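Local coordinates for protein NAD(P)H-FMN oxidoreductase (Bacillus subtilis, PDB 5LVA) that binds flavin mononucleotide and probably reduces flavin or quinone substrates with electrons taken from NAD(P)H, at residues L127-P130 against F131-T134; L33-L36 against Y37-Y40; L74-K77 against W78-V82. All coordinates share one frame; numbering follows the deposited sequence.

Contact 1 of 3, residues L127-P130 against F131-T134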
ATOM      1  N   LEU A 127     -10.846  -8.968   3.412  1.00 20.38           N
ATOM      2  CA  LEU A 127     -11.117  -7.967   2.395  1.00 14.47           C
ATOM      3  C   LEU A 127      -9.896  -7.709   1.511  1.00 17.65           C
ATOM      4  O   LEU A 127     -10.024  -7.460   0.324  1.00 18.28           O
ATOM      5  CB  LEU A 127     -11.601  -6.695   3.063  1.00 16.40           C
ATOM      6  CG  LEU A 127     -12.981  -6.852   3.707  1.00 18.79           C
ATOM      7  CD1 LEU A 127     -13.421  -5.595   4.431  1.00 11.03           C
ATOM      8  CD2 LEU A 127     -14.024  -7.234   2.666  1.00 15.85           C
ATOM      9  N   LEU A 128      -8.710  -7.808   2.082  1.00 17.71           N
ATOM     10  CA  LEU A 128      -7.509  -7.556   1.314  1.00 14.66           C
ATOM     11  C   LEU A 128      -7.018  -8.758   0.532  1.00 16.20           C
ATOM     12  O   LEU A 128      -5.908  -8.747   0.006  1.00 18.13           O
ATOM     13  CB  LEU A 128      -6.386  -7.067   2.228  1.00 16.18           C
ATOM     14  CG  LEU A 128      -6.543  -5.696   2.887  1.00 17.21           C
ATOM     15  CD1 LEU A 128      -5.327  -5.352   3.727  1.00 13.42           C
ATOM     16  CD2 LEU A 128      -6.797  -4.636   1.838  1.00 15.22           C
ATOM     17  N   ARG A 129      -7.831  -9.799   0.432  1.00 19.27           N
ATOM     18  CA  ARG A 129      -7.343 -11.026  -0.180  1.00 15.15           C
ATOM     19  C   ARG A 129      -6.924 -10.903  -1.643  1.00 17.74           C
ATOM     20  O   ARG A 129      -5.996 -11.597  -2.053  1.00 19.23           O
ATOM     21  CB  ARG A 129      -8.366 -12.154  -0.063  1.00 18.53           C
ATOM     22  CG  ARG A 129      -7.674 -13.493   0.084  1.00 16.41           C
ATOM     23  CD  ARG A 129      -8.510 -14.500   0.738  1.00 25.20           C
ATOM     24  NE  ARG A 129      -8.715 -14.399   2.177  1.00 27.47           N
ATOM     25  CZ  ARG A 129      -7.776 -14.531   3.100  1.00 22.40           C
ATOM     26  NH1 ARG A 129      -6.513 -14.650   2.755  1.00 25.21           N
ATOM     27  NH2 ARG A 129      -8.104 -14.477   4.377  1.00 25.58           N
ATOM     28  N   PRO A 130      -7.603 -10.053  -2.442  1.00 16.73           N
ATOM     29  CA  PRO A 130      -7.060  -9.884  -3.795  1.00 17.71           C
ATOM     30  C   PRO A 130      -5.588  -9.477  -3.819  1.00 19.62           C
ATOM     31  O   PRO A 130      -4.849  -9.930  -4.683  1.00 19.95           O
ATOM     32  CB  PRO A 130      -7.936  -8.776  -4.378  1.00 16.70           C
ATOM     33  CG  PRO A 130      -9.220  -8.957  -3.712  1.00 16.36           C
ATOM     34  CD  PRO A 130      -8.914  -9.391  -2.311  1.00 15.46           C
ATOM     35  N   PHE A 131      -5.165  -8.654  -2.868  1.00 19.65           N
ATOM     36  CA  PHE A 131      -3.795  -8.167  -2.881  1.00 16.95           C
ATOM     37  C   PHE A 131      -2.830  -9.245  -2.440  1.00 17.84           C
ATOM     38  O   PHE A 131      -1.726  -9.329  -2.958  1.00 21.21           O
ATOM     39  CB  PHE A 131      -3.657  -6.914  -2.013  1.00 16.62           C
ATOM     40  CG  PHE A 131      -4.513  -5.781  -2.474  1.00 16.82           C
ATOM     41  CD1 PHE A 131      -4.149  -5.030  -3.572  1.00 14.21           C
ATOM     42  CD2 PHE A 131      -5.692  -5.476  -1.828  1.00 19.06           C
ATOM     43  CE1 PHE A 131      -4.921  -4.006  -4.015  1.00 17.21           C
ATOM     44  CE2 PHE A 131      -6.477  -4.441  -2.278  1.00 19.86           C
ATOM     45  CZ  PHE A 131      -6.084  -3.702  -3.371  1.00 19.71           C
ATOM     46  N   GLN A 132      -3.260 -10.079  -1.498  1.00 20.04           N
ATOM     47  CA  GLN A 132      -2.460 -11.211  -1.022  1.00 17.88           C
ATOM     48  C   GLN A 132      -2.274 -12.267  -2.098  1.00 19.45           C
ATOM     49  O   GLN A 132      -1.207 -12.841  -2.242  1.00 26.62           O
ATOM     50  CB  GLN A 132      -3.114 -11.847   0.197  1.00 18.34           C
ATOM     51  CG  GLN A 132      -2.355 -13.022   0.781  1.00 18.57           C
ATOM     52  CD  GLN A 132      -3.049 -13.609   1.997  1.00 20.71           C
ATOM     53  OE1 GLN A 132      -4.206 -13.295   2.281  1.00 19.84           O
ATOM     54  NE2 GLN A 132      -2.337 -14.438   2.734  1.00 23.68           N
ATOM     55  N   ALA A 133      -3.333 -12.515  -2.852  1.00 17.19           N
ATOM     56  CA  ALA A 133      -3.280 -13.428  -3.972  1.00 16.16           C
ATOM     57  C   ALA A 133      -2.337 -12.917  -5.060  1.00 17.77           C
ATOM     58  O   ALA A 133      -1.608 -13.684  -5.674  1.00 22.40           O
ATOM     59  CB  ALA A 133      -4.677 -13.650  -4.526  1.00 13.93           C
ATOM     60  N   THR A 134      -2.358 -11.616  -5.288  1.00 17.89           N
ATOM     61  CA  THR A 134      -1.428 -10.961  -6.199  1.00 21.25           C
ATOM     62  C   THR A 134       0.011 -11.180  -5.751  1.00 20.23           C
ATOM     63  O   THR A 134       0.852 -11.612  -6.523  1.00 25.46           O
ATOM     64  CB  THR A 134      -1.701  -9.448  -6.291  1.00 21.45           C
ATOM     65  OG1 THR A 134      -3.047  -9.227  -6.725  1.00 19.95           O
ATOM     66  CG2 THR A 134      -0.742  -8.786  -7.263  1.00 17.09           C
TER

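Contact 2 of 3, residues L33-L36 against Y37-Y40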
ATOM      1  N   LEU A  33       9.492   7.404  -1.200  1.00 26.61           N
ATOM      2  CA  LEU A  33       8.051   7.614  -1.207  1.00 26.60           C
ATOM      3  C   LEU A  33       7.640   8.227  -2.526  1.00 25.79           C
ATOM      4  O   LEU A  33       8.351   9.039  -3.081  1.00 31.54           O
ATOM      5  CB  LEU A  33       7.601   8.486  -0.035  1.00 24.00           C
ATOM      6  CG  LEU A  33       6.077   8.530   0.119  1.00 30.34           C
ATOM      7  CD1 LEU A  33       5.679   8.414   1.572  1.00 31.27           C
ATOM      8  CD2 LEU A  33       5.498   9.796  -0.460  1.00 30.03           C
ATOM      9  N   ARG A  34       6.503   7.789  -3.044  1.00 27.88           N
ATOM     10  CA  ARG A  34       5.993   8.289  -4.303  1.00 24.02           C
ATOM     11  C   ARG A  34       4.496   8.529  -4.195  1.00 24.31           C
ATOM     12  O   ARG A  34       3.785   7.799  -3.520  1.00 25.93           O
ATOM     13  CB  ARG A  34       6.297   7.322  -5.441  1.00 20.08           C
ATOM     14  CG  ARG A  34       7.759   7.174  -5.750  1.00 27.74           C
ATOM     15  CD  ARG A  34       7.987   6.203  -6.895  1.00 25.86           C
ATOM     16  NE  ARG A  34       7.454   6.708  -8.152  1.00 27.52           N
ATOM     17  CZ  ARG A  34       6.830   5.964  -9.055  1.00 24.84           C
ATOM     18  NH1 ARG A  34       6.655   4.673  -8.837  1.00 24.62           N
ATOM     19  NH2 ARG A  34       6.370   6.509 -10.169  1.00 23.94           N
ATOM     20  N   ASP A  35       4.046   9.579  -4.865  1.00 25.74           N
ATOM     21  CA  ASP A  35       2.654   9.969  -4.926  1.00 20.83           C
ATOM     22  C   ASP A  35       2.209   9.727  -6.345  1.00 24.33           C
ATOM     23  O   ASP A  35       2.420  10.569  -7.227  1.00 32.66           O
ATOM     24  CB  ASP A  35       2.501  11.439  -4.532  1.00 20.91           C
ATOM     25  CG  ASP A  35       1.072  11.932  -4.593  1.00 24.71           C
ATOM     26  OD1 ASP A  35       0.197  11.267  -5.164  1.00 26.86           O
ATOM     27  OD2 ASP A  35       0.828  13.022  -4.066  1.00 34.49           O
ATOM     28  N   LEU A  36       1.583   8.586  -6.581  1.00 22.11           N
ATOM     29  CA  LEU A  36       1.349   8.167  -7.952  1.00 20.48           C
ATOM     30  C   LEU A  36       0.296   8.975  -8.694  1.00 24.94           C
ATOM     31  O   LEU A  36       0.450   9.211  -9.879  1.00 27.02           O
ATOM     32  CB  LEU A  36       0.996   6.690  -7.982  1.00 19.79           C
ATOM     33  CG  LEU A  36       2.329   5.952  -7.979  1.00 19.06           C
ATOM     34  CD1 LEU A  36       2.635   5.376  -6.612  1.00 17.00           C
ATOM     35  CD2 LEU A  36       2.374   4.927  -9.054  1.00 16.44           C
ATOM     36  N   TYR A  37      -0.754   9.415  -8.010  1.00 23.48           N
ATOM     37  CA  TYR A  37      -1.755  10.256  -8.651  1.00 21.43           C
ATOM     38  C   TYR A  37      -1.148  11.587  -9.065  1.00 23.16           C
ATOM     39  O   TYR A  37      -1.543  12.185 -10.056  1.00 27.70           O
ATOM     40  CB  TYR A  37      -2.949  10.490  -7.727  1.00 21.95           C
ATOM     41  CG  TYR A  37      -4.059   9.486  -7.889  1.00 21.42           C
ATOM     42  CD1 TYR A  37      -4.985   9.619  -8.898  1.00 16.65           C
ATOM     43  CD2 TYR A  37      -4.174   8.406  -7.036  1.00 20.50           C
ATOM     44  CE1 TYR A  37      -5.993   8.713  -9.057  1.00 18.52           C
ATOM     45  CE2 TYR A  37      -5.190   7.493  -7.186  1.00 20.76           C
ATOM     46  CZ  TYR A  37      -6.092   7.648  -8.198  1.00 20.74           C
ATOM     47  OH  TYR A  37      -7.100   6.738  -8.348  1.00 21.45           O
ATOM     48  N   GLN A  38      -0.188  12.050  -8.283  1.00 23.59           N
ATOM     49  CA  GLN A  38       0.557  13.249  -8.605  1.00 25.40           C
ATOM     50  C   GLN A  38       1.433  13.044  -9.842  1.00 25.83           C
ATOM     51  O   GLN A  38       1.448  13.882 -10.730  1.00 32.24           O
ATOM     52  CB  GLN A  38       1.403  13.671  -7.401  1.00 31.71           C
ATOM     53  CG  GLN A  38       2.762  14.265  -7.724  1.00 41.67           C
ATOM     54  CD  GLN A  38       2.733  15.765  -7.754  1.00 49.73           C
ATOM     55  OE1 GLN A  38       2.155  16.400  -6.870  1.00 52.83           O
ATOM     56  NE2 GLN A  38       3.357  16.348  -8.769  1.00 51.52           N
ATOM     57  N   GLU A  39       2.143  11.926  -9.919  1.00 26.24           N
ATOM     58  CA  GLU A  39       3.043  11.695 -11.038  1.00 21.46           C
ATOM     59  C   GLU A  39       2.320  11.342 -12.315  1.00 25.58           C
ATOM     60  O   GLU A  39       2.799  11.642 -13.401  1.00 29.00           O
ATOM     61  CB  GLU A  39       4.043  10.596 -10.706  1.00 23.60           C
ATOM     62  CG  GLU A  39       4.842  10.897  -9.467  1.00 26.80           C
ATOM     63  CD  GLU A  39       6.150  10.150  -9.425  1.00 32.84           C
ATOM     64  OE1 GLU A  39       6.477   9.444 -10.398  1.00 29.48           O
ATOM     65  OE2 GLU A  39       6.852  10.268  -8.407  1.00 34.48           O
ATOM     66  N   TYR A  40       1.170  10.697 -12.203  1.00 22.80           N
ATOM     67  CA  TYR A  40       0.401  10.352 -13.391  1.00 21.92           C
ATOM     68  C   TYR A  40      -0.997  10.915 -13.281  1.00 25.53           C
ATOM     69  O   TYR A  40      -1.939  10.178 -13.024  1.00 30.22           O
ATOM     70  CB  TYR A  40       0.333   8.837 -13.588  1.00 23.50           C
ATOM     71  CG  TYR A  40       1.671   8.135 -13.627  1.00 22.77           C
ATOM     72  CD1 TYR A  40       2.557   8.359 -14.659  1.00 24.31           C
ATOM     73  CD2 TYR A  40       2.038   7.242 -12.631  1.00 21.03           C
ATOM     74  CE1 TYR A  40       3.768   7.722 -14.703  1.00 23.23           C
ATOM     75  CE2 TYR A  40       3.251   6.598 -12.671  1.00 19.18           C
ATOM     76  CZ  TYR A  40       4.108   6.846 -13.713  1.00 20.45           C
ATOM     77  OH  TYR A  40       5.317   6.219 -13.782  1.00 25.73           O
TER
HETATM   78  O   HOH W   1      -1.033   9.169  -5.032  1.00 22.33           O

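Contact 3 of 3, residues L74-K77 against W78-V82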
ATOM      1  N   LEU A  74      -6.422   3.740  -9.408  1.00 22.09           N
ATOM      2  CA  LEU A  74      -5.120   3.853 -10.059  1.00 16.99           C
ATOM      3  C   LEU A  74      -4.203   2.692  -9.668  1.00 19.79           C
ATOM      4  O   LEU A  74      -3.353   2.266 -10.448  1.00 19.34           O
ATOM      5  CB  LEU A  74      -4.462   5.187  -9.722  1.00 16.88           C
ATOM      6  CG  LEU A  74      -3.107   5.405 -10.392  1.00 17.41           C
ATOM      7  CD1 LEU A  74      -3.213   5.226 -11.895  1.00 17.09           C
ATOM      8  CD2 LEU A  74      -2.518   6.742 -10.028  1.00 16.81           C
ATOM      9  N   LEU A  75      -4.389   2.170  -8.464  1.00 18.95           N
ATOM     10  CA  LEU A  75      -3.649   0.990  -8.042  1.00 16.66           C
ATOM     11  C   LEU A  75      -4.065  -0.234  -8.847  1.00 17.70           C
ATOM     12  O   LEU A  75      -3.215  -0.994  -9.295  1.00 23.57           O
ATOM     13  CB  LEU A  75      -3.831   0.736  -6.550  1.00 17.45           C
ATOM     14  CG  LEU A  75      -3.253  -0.583  -6.017  1.00 20.15           C
ATOM     15  CD1 LEU A  75      -1.817  -0.788  -6.449  1.00 18.88           C
ATOM     16  CD2 LEU A  75      -3.353  -0.633  -4.513  1.00 18.11           C
ATOM     17  N   LYS A  76      -5.364  -0.412  -9.052  1.00 19.79           N
ATOM     18  CA  LYS A  76      -5.855  -1.512  -9.881  1.00 17.55           C
ATOM     19  C   LYS A  76      -5.265  -1.463 -11.290  1.00 21.72           C
ATOM     20  O   LYS A  76      -4.835  -2.484 -11.828  1.00 24.39           O
ATOM     21  CB  LYS A  76      -7.381  -1.494  -9.968  1.00 19.37           C
ATOM     22  CG  LYS A  76      -7.937  -2.798 -10.506  1.00 19.54           C
ATOM     23  CD  LYS A  76      -7.334  -3.956  -9.734  1.00 16.95           C
ATOM     24  CE  LYS A  76      -7.483  -5.274 -10.436  1.00 20.64           C
ATOM     25  NZ  LYS A  76      -6.704  -5.448 -11.672  1.00 20.21           N
ATOM     26  N   LYS A  77      -5.256  -0.267 -11.876  1.00 19.81           N
ATOM     27  CA  LYS A  77      -4.628  -0.026 -13.166  1.00 18.90           C
ATOM     28  C   LYS A  77      -3.122  -0.265 -13.127  1.00 22.45           C
ATOM     29  O   LYS A  77      -2.543  -0.793 -14.073  1.00 21.73           O
ATOM     30  CB  LYS A  77      -4.912   1.399 -13.624  1.00 19.83           C
ATOM     31  CG  LYS A  77      -4.464   1.695 -15.022  1.00 21.94           C
ATOM     32  CD  LYS A  77      -4.869   3.089 -15.410  1.00 20.43           C
ATOM     33  CE  LYS A  77      -6.340   3.167 -15.693  1.00 23.85           C
ATOM     34  NZ  LYS A  77      -6.701   4.531 -16.180  1.00 27.57           N
ATOM     35  N   TRP A  78      -2.495   0.121 -12.023  1.00 19.60           N
ATOM     36  CA  TRP A  78      -1.081  -0.153 -11.821  1.00 16.43           C
ATOM     37  C   TRP A  78      -0.766  -1.647 -11.858  1.00 21.16           C
ATOM     38  O   TRP A  78       0.176  -2.064 -12.519  1.00 22.80           O
ATOM     39  CB  TRP A  78      -0.614   0.435 -10.497  1.00 18.76           C
ATOM     40  CG  TRP A  78       0.863   0.444 -10.318  1.00 18.63           C
ATOM     41  CD1 TRP A  78       1.703   1.490 -10.551  1.00 18.07           C
ATOM     42  CD2 TRP A  78       1.681  -0.635  -9.851  1.00 13.85           C
ATOM     43  NE1 TRP A  78       2.991   1.128 -10.268  1.00 20.52           N
ATOM     44  CE2 TRP A  78       3.005  -0.171  -9.833  1.00 15.30           C
ATOM     45  CE3 TRP A  78       1.423  -1.947  -9.444  1.00 18.58           C
ATOM     46  CZ2 TRP A  78       4.070  -0.971  -9.425  1.00 19.74           C
ATOM     47  CZ3 TRP A  78       2.482  -2.740  -9.048  1.00 14.50           C
ATOM     48  CH2 TRP A  78       3.786  -2.247  -9.036  1.00 20.22           C
ATOM     49  N   LEU A  79      -1.542  -2.446 -11.134  1.00 20.83           N
ATOM     50  CA  LEU A  79      -1.343  -3.892 -11.137  1.00 20.10           C
ATOM     51  C   LEU A  79      -1.490  -4.435 -12.545  1.00 19.16           C
ATOM     52  O   LEU A  79      -0.626  -5.151 -13.033  1.00 23.18           O
ATOM     53  CB  LEU A  79      -2.336  -4.579 -10.196  1.00 17.56           C
ATOM     54  CG  LEU A  79      -2.279  -4.155  -8.727  1.00 17.80           C
ATOM     55  CD1 LEU A  79      -3.462  -4.693  -7.967  1.00 14.76           C
ATOM     56  CD2 LEU A  79      -0.976  -4.586  -8.064  1.00 11.31           C
ATOM     57  N   ASP A  80      -2.583  -4.067 -13.193  1.00 18.92           N
ATOM     58  CA  ASP A  80      -2.891  -4.564 -14.521  1.00 19.06           C
ATOM     59  C   ASP A  80      -1.803  -4.247 -15.514  1.00 22.04           C
ATOM     60  O   ASP A  80      -1.436  -5.095 -16.331  1.00 25.14           O
ATOM     61  CB  ASP A  80      -4.214  -3.979 -15.019  1.00 18.51           C
ATOM     62  CG  ASP A  80      -5.406  -4.549 -14.301  1.00 18.43           C
ATOM     63  OD1 ASP A  80      -5.214  -5.449 -13.463  1.00 22.65           O
ATOM     64  OD2 ASP A  80      -6.538  -4.101 -14.568  1.00 19.71           O
ATOM     65  N   HIS A  81      -1.290  -3.022 -15.448  1.00 21.40           N
ATOM     66  CA  HIS A  81      -0.398  -2.526 -16.478  1.00 18.45           C
ATOM     67  C   HIS A  81       1.064  -2.820 -16.207  1.00 21.68           C
ATOM     68  O   HIS A  81       1.843  -2.971 -17.145  1.00 21.97           O
ATOM     69  CB  HIS A  81      -0.594  -1.030 -16.656  1.00 22.24           C
ATOM     70  CG  HIS A  81      -1.895  -0.671 -17.293  1.00 24.76           C
ATOM     71  ND1 HIS A  81      -2.106   0.533 -17.925  1.00 26.97           N
ATOM     72  CD2 HIS A  81      -3.056  -1.357 -17.393  1.00 25.49           C
ATOM     73  CE1 HIS A  81      -3.340   0.571 -18.389  1.00 25.15           C
ATOM     74  NE2 HIS A  81      -3.938  -0.562 -18.079  1.00 23.85           N
ATOM     75  N   VAL A  82       1.437  -2.909 -14.935  1.00 19.00           N
ATOM     76  CA  VAL A  82       2.839  -3.089 -14.583  1.00 17.59           C
ATOM     77  C   VAL A  82       3.245  -4.558 -14.436  1.00 22.40           C
ATOM     78  O   VAL A  82       4.310  -4.953 -14.911  1.00 23.42           O
ATOM     79  CB  VAL A  82       3.180  -2.322 -13.289  1.00 23.04           C
ATOM     80  CG1 VAL A  82       4.619  -2.560 -12.873  1.00 19.89           C
ATOM     81  CG2 VAL A  82       2.939  -0.827 -13.481  1.00 17.46           C
TER

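Contact 1 of 3, residues L127-P130 against F131-T134
Across the start of helix 129-138 the backbone of Leu128-Pro130 meets that of Phe131-Thr134 through the first turn of the helix: Leu128 O takes a bond from Phe131 N at 3.0 Å, bent to 134° at the hydrogen, and a weak one from Gln132 N, before Ala133 N settles into the regular i to i+4 bond with Arg129 O at 2.9 Å. Leu128 stands at the N-cap; its apolar side chain has no acceptor, and its carbonyl takes the first bonds of the turn. Its isobutyl group runs obliquely to the Phe131 side chain, and CD2 comes within 3.9 Å of Phe131 CD2. The Phe131 ring also meets that of Phe64. In this flavodoxin-like fold the start of the helix and its cap residue lie against strand 141-148, Leu128 touching Pro145 and Gln132 touching Tyr142.

On another side of the turn, Arg129 and Gln132 run side by side in the same direction, with guanidinium and amide planes 37° apart; the amide oxygen comes close to the guanidinium, but the angle is too poor for a hydrogen bond. Pro130 O is gripped twice, by Thr134 N at 3.1 Å and by Thr134 OG1 at 2.8 Å, the two donors arriving from opposite faces of the carbonyl plane. Thr134 OG1 lies beside its own backbone N (chi1 -58°), which turns the hydroxyl back along the helix.

Contact 2 of 3, residues L33-L36 against Y37-Y40
Arg34 reaches out of the end of strand 31-35 and points the edge of its guanidinium at the carboxylate of Glu39, five residues on at the far end of the short helix 36-39, the two side chains crossing at about a right angle. Its chain bends at chi3, bringing NH2 to Glu39 OE1 at 2.9 Å with an almost straight N-H...O angle of 169°. The acceptor lies in the guanidinium plane, but the donor meets OE1 from above the carboxylate plane; with the two planes 64° apart, this is a single-contact salt bridge rather than a flat bidentate pair. Both ends have second partners on helix 47-56: Arg34 NH1 pairs with Glu50, and Glu39 OE1 with Lys49.

Asp35 is the N-cap of the short helix 36-39. Its CG stands anti to the backbone N (chi1 179°), and OD1 accepts from Gln38 N at 3.2 Å, the donor lying well above the carboxylate plane. Gln38 CB lies beside the same carboxylate. A water accepts from Tyr37 N at 3.0 Å and sits in the plane of the Tyr37 ring, at its edge. Backbone bonds from Glu39 N to Asp35 O and from Tyr40 N to Leu36 O close the turn.

Leu36 and Tyr40 point the same way, with Leu36 CD2 at 4.1 Å from Tyr40 CE2, while the Tyr40 hydroxyl bonds to Glu50. This is the strand-to-helix junction after the second strand of the flavodoxin-like sheet. The run Lys49-Glu39-Arg34-Glu50, with charges alternating in sign, implies a network in which each acidic group is probably stabilised as carboxylate by a neighbouring cation, tying the junction to helix 47-56.

Contact 3 of 3, residues L74-K77 against W78-V82
This is a contact within one helix, between successive turns of 73-82, the crossover helix of the beta-alpha-beta unit that joins strands 59-65 and 100-106 in the flavodoxin-like fold. Four i to i+4 backbone bonds between Leu74-Lys77 and Trp78-Val82 support the assignment; the bond from Leu79 N to Leu75 O, at 2.9 Å and 162°, is representative.

On the inward side, Leu75 and Leu79 meet where Leu75 CD1 approaches Leu79 CG at 4.1 Å. The same CD1 lies 4.4 Å from Trp78 CB, so one methyl serves two residues of the next turn. The Leu75 side chain also touches Phe62 and Phe64 of strand 59-65. Trp78 has CG anti to its backbone N (chi1 -169°), which carries the indole away from Leu74-Lys77: its ring meets Phe62 edge-to-face, and NE1 bonds to Glu50 of helix 47-56. Val82 CG2 lies 3.6 Å above one face of the indole, offset toward the rim.

The outer side is polar. Lys76 and Asp80 may pair one turn apart, but their charged ends are modelled too close together, so this salt bridge is doubtful. Lys77 engages His81 by a CH-pi contact instead: its CG sits 3.8 Å from the imidazole centroid, only 12° off the ring normal, with His81 CE1 the nearest ring atom at 3.7 Å.

How the contacts relate
Along the chain the order is contact 2, contact 3, contact 1, all in one flavodoxin-like fold around a five-stranded parallel sheet. Contact 2 sits at the end of edge strand 31-35; contact 1, in helix 129-138, lies across the chain's centre from it, with centres about 22 Å apart. Contact 3 bridges them, its centre about 14 Å from contact 1 and 13 Å from contact 2. Phe131 CE1 packs on Leu75 CD2 at 3.8 Å; at the other end, Leu36 CD2 packs on Trp78 CD1 at 3.8 Å, and Tyr37 OH probably bonds to Leu74 N. Helix 73-82 thus connects two regions, each having a side chain about 10 Å from the bound FMN.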